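Local coordinates for protein alpha-1,4-endofucoidanase (PDB 6DLH) that hydrolyses fucoidan, a sulfated fucan, from within the chain as a retaining family 107 glycoside hydrolase, here with its calcium-binding Ig-like domains, at residues Gln686-Asp689 with Ala690-Lys694. Residues are numbered along the deposited sequence; the frame is centred on the assembly and turned at random.
Sequences QQTD and ANSWK
Gln687 lies along the indole of Trp693 in a beta hairpin closed by a type I turn from Asp689 to Ser692. Gln687 CG stands anti to the backbone N (chi1 -162°) and the chain runs on extended, which carries the methylenes over one ring face. Gln687 CB sits 3.6 Å from the centroid of the Trp693 six-membered ring, almost on the ring normal, in a CH-pi contact, and the terminal amide stacks 18° from the ring plane; glutamine suits the place by pairing an aliphatic stem with a flat polar end. Cutting Trp693 back to an alanine is likely to leave the Gln687 side chain without its platform and free to turn. At the turn, Asp689 OD1 takes the Ser692 hydroxyl (OG to OD1, 2.6 Å) from one face of the carboxylate and Asn691 N from the other, a grip suited to a short acid. A classic beta bulge lets Thr688 N (2.9 Å) and Asp689 N (3.2 Å) share Ser692 O. Against this close packing on buried Trp693 and Ser692, long polar Gln686 and Lys694 suit the solvent side, paired through their backbones (Lys694 N to Gln686 O, 2.8 Å). Within this Ig-like domain, strand 692-697 is the middle of a three-stranded antiparallel sheet, flanked by 684-689 and by 654-659, whose Thr657 and Gln659 touch Ser692.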
loop_
_atom_site.group_PDB
_atom_site.type_symbol
_atom_site.label_atom_id
_atom_site.label_comp_id
_atom_site.label_asym_id
_atom_site.label_seq_id
_atom_site.Cartn_x
_atom_site.Cartn_y
_atom_site.Cartn_z
ATOM N N GLN A 686 1.544 -33.836 -25.754
ATOM C CA GLN A 686 2.752 -33.157 -26.184
ATOM C C GLN A 686 3.228 -32.237 -25.067
ATOM O O GLN A 686 2.423 -31.663 -24.337
ATOM C CB GLN A 686 2.536 -32.422 -27.509
ATOM C CG GLN A 686 3.835 -32.156 -28.259
ATOM C CD GLN A 686 3.605 -31.674 -29.672
ATOM O OE1 GLN A 686 2.779 -30.798 -29.923
ATOM N NE2 GLN A 686 4.345 -32.251 -30.609
ATOM N N GLN A 687 4.551 -32.122 -24.948
ATOM C CA GLN A 687 5.165 -31.211 -24.001
ATOM C C GLN A 687 4.793 -29.777 -24.372
ATOM O O GLN A 687 5.007 -29.348 -25.507
ATOM C CB GLN A 687 6.680 -31.411 -23.989
ATOM C CG GLN A 687 7.354 -30.840 -22.751
ATOM C CD GLN A 687 8.780 -31.304 -22.601
ATOM O OE1 GLN A 687 9.411 -31.771 -23.548
ATOM N NE2 GLN A 687 9.300 -31.179 -21.392
ATOM N N THR A 688 4.210 -29.062 -23.402
ATOM C CA THR A 688 3.946 -27.639 -23.539
ATOM C C THR A 688 5.239 -26.886 -23.241
ATOM O O THR A 688 5.798 -26.226 -24.117
ATOM C CB THR A 688 2.751 -27.210 -22.675
ATOM O OG1 THR A 688 1.619 -27.975 -23.089
ATOM C CG2 THR A 688 2.422 -25.737 -22.788
ATOM N N ASP A 689 5.712 -27.022 -21.997
ATOM C CA ASP A 689 6.974 -26.440 -21.569
ATOM C C ASP A 689 7.657 -27.397 -20.596
ATOM O O ASP A 689 7.162 -28.496 -20.347
ATOM C CB ASP A 689 6.785 -25.029 -20.995
ATOM C CG ASP A 689 5.910 -24.954 -19.749
ATOM O OD1 ASP A 689 5.791 -25.977 -19.036
ATOM O OD2 ASP A 689 5.353 -23.867 -19.496
ATOM N N ALA A 690 8.776 -26.931 -20.024
ATOM C CA ALA A 690 9.618 -27.704 -19.125
ATOM C C ALA A 690 8.797 -28.403 -18.042
ATOM O O ALA A 690 9.186 -29.471 -17.576
ATOM C CB ALA A 690 10.675 -26.806 -18.526
ATOM N N ASN A 691 7.654 -27.813 -17.667
ATOM C CA ASN A 691 6.973 -28.167 -16.428
ATOM C C ASN A 691 5.592 -28.772 -16.684
ATOM O O ASN A 691 4.937 -29.216 -15.738
ATOM C CB ASN A 691 6.846 -26.956 -15.497
ATOM C CG ASN A 691 8.175 -26.425 -14.998
ATOM O OD1 ASN A 691 8.837 -27.059 -14.181
ATOM N ND2 ASN A 691 8.562 -25.251 -15.469
ATOM N N SER A 692 5.150 -28.785 -17.952
ATOM C CA SER A 692 3.770 -29.131 -18.266
ATOM C C SER A 692 3.652 -29.885 -19.592
ATOM O O SER A 692 4.378 -29.603 -20.545
ATOM C CB SER A 692 2.898 -27.900 -18.258
ATOM O OG SER A 692 3.381 -26.938 -19.184
ATOM N N TRP A 693 2.699 -30.830 -19.631
ATOM C CA TRP A 693 2.383 -31.630 -20.807
ATOM C C TRP A 693 0.884 -31.544 -21.078
ATOM O O TRP A 693 0.080 -31.696 -20.158
ATOM C CB TRP A 693 2.835 -33.088 -20.606
ATOM C CG TRP A 693 4.321 -33.266 -20.506
ATOM C CD1 TRP A 693 5.129 -32.850 -19.486
ATOM C CD2 TRP A 693 5.188 -33.911 -21.460
ATOM N NE1 TRP A 693 6.433 -33.179 -19.741
ATOM C CE2 TRP A 693 6.502 -33.833 -20.945
ATOM C CE3 TRP A 693 4.987 -34.546 -22.693
ATOM C CZ2 TRP A 693 7.601 -34.358 -21.623
ATOM C CZ3 TRP A 693 6.075 -35.057 -23.368
ATOM C CH2 TRP A 693 7.364 -34.965 -22.838
ATOM N N LYS A 694 0.510 -31.296 -22.342
ATOM C CA LYS A 694 -0.894 -31.099 -22.683
ATOM C C LYS A 694 -1.485 -32.350 -23.334
ATOM O O LYS A 694 -0.971 -32.852 -24.335
ATOM C CB LYS A 694 -1.102 -29.861 -23.563
ATOM C CG LYS A 694 -2.556 -29.546 -23.904
ATOM C CD LYS A 694 -2.764 -28.236 -24.638
ATOM C CE LYS A 694 -2.447 -28.299 -26.117
ATOM N NZ LYS A 694 -2.503 -26.955 -26.739
#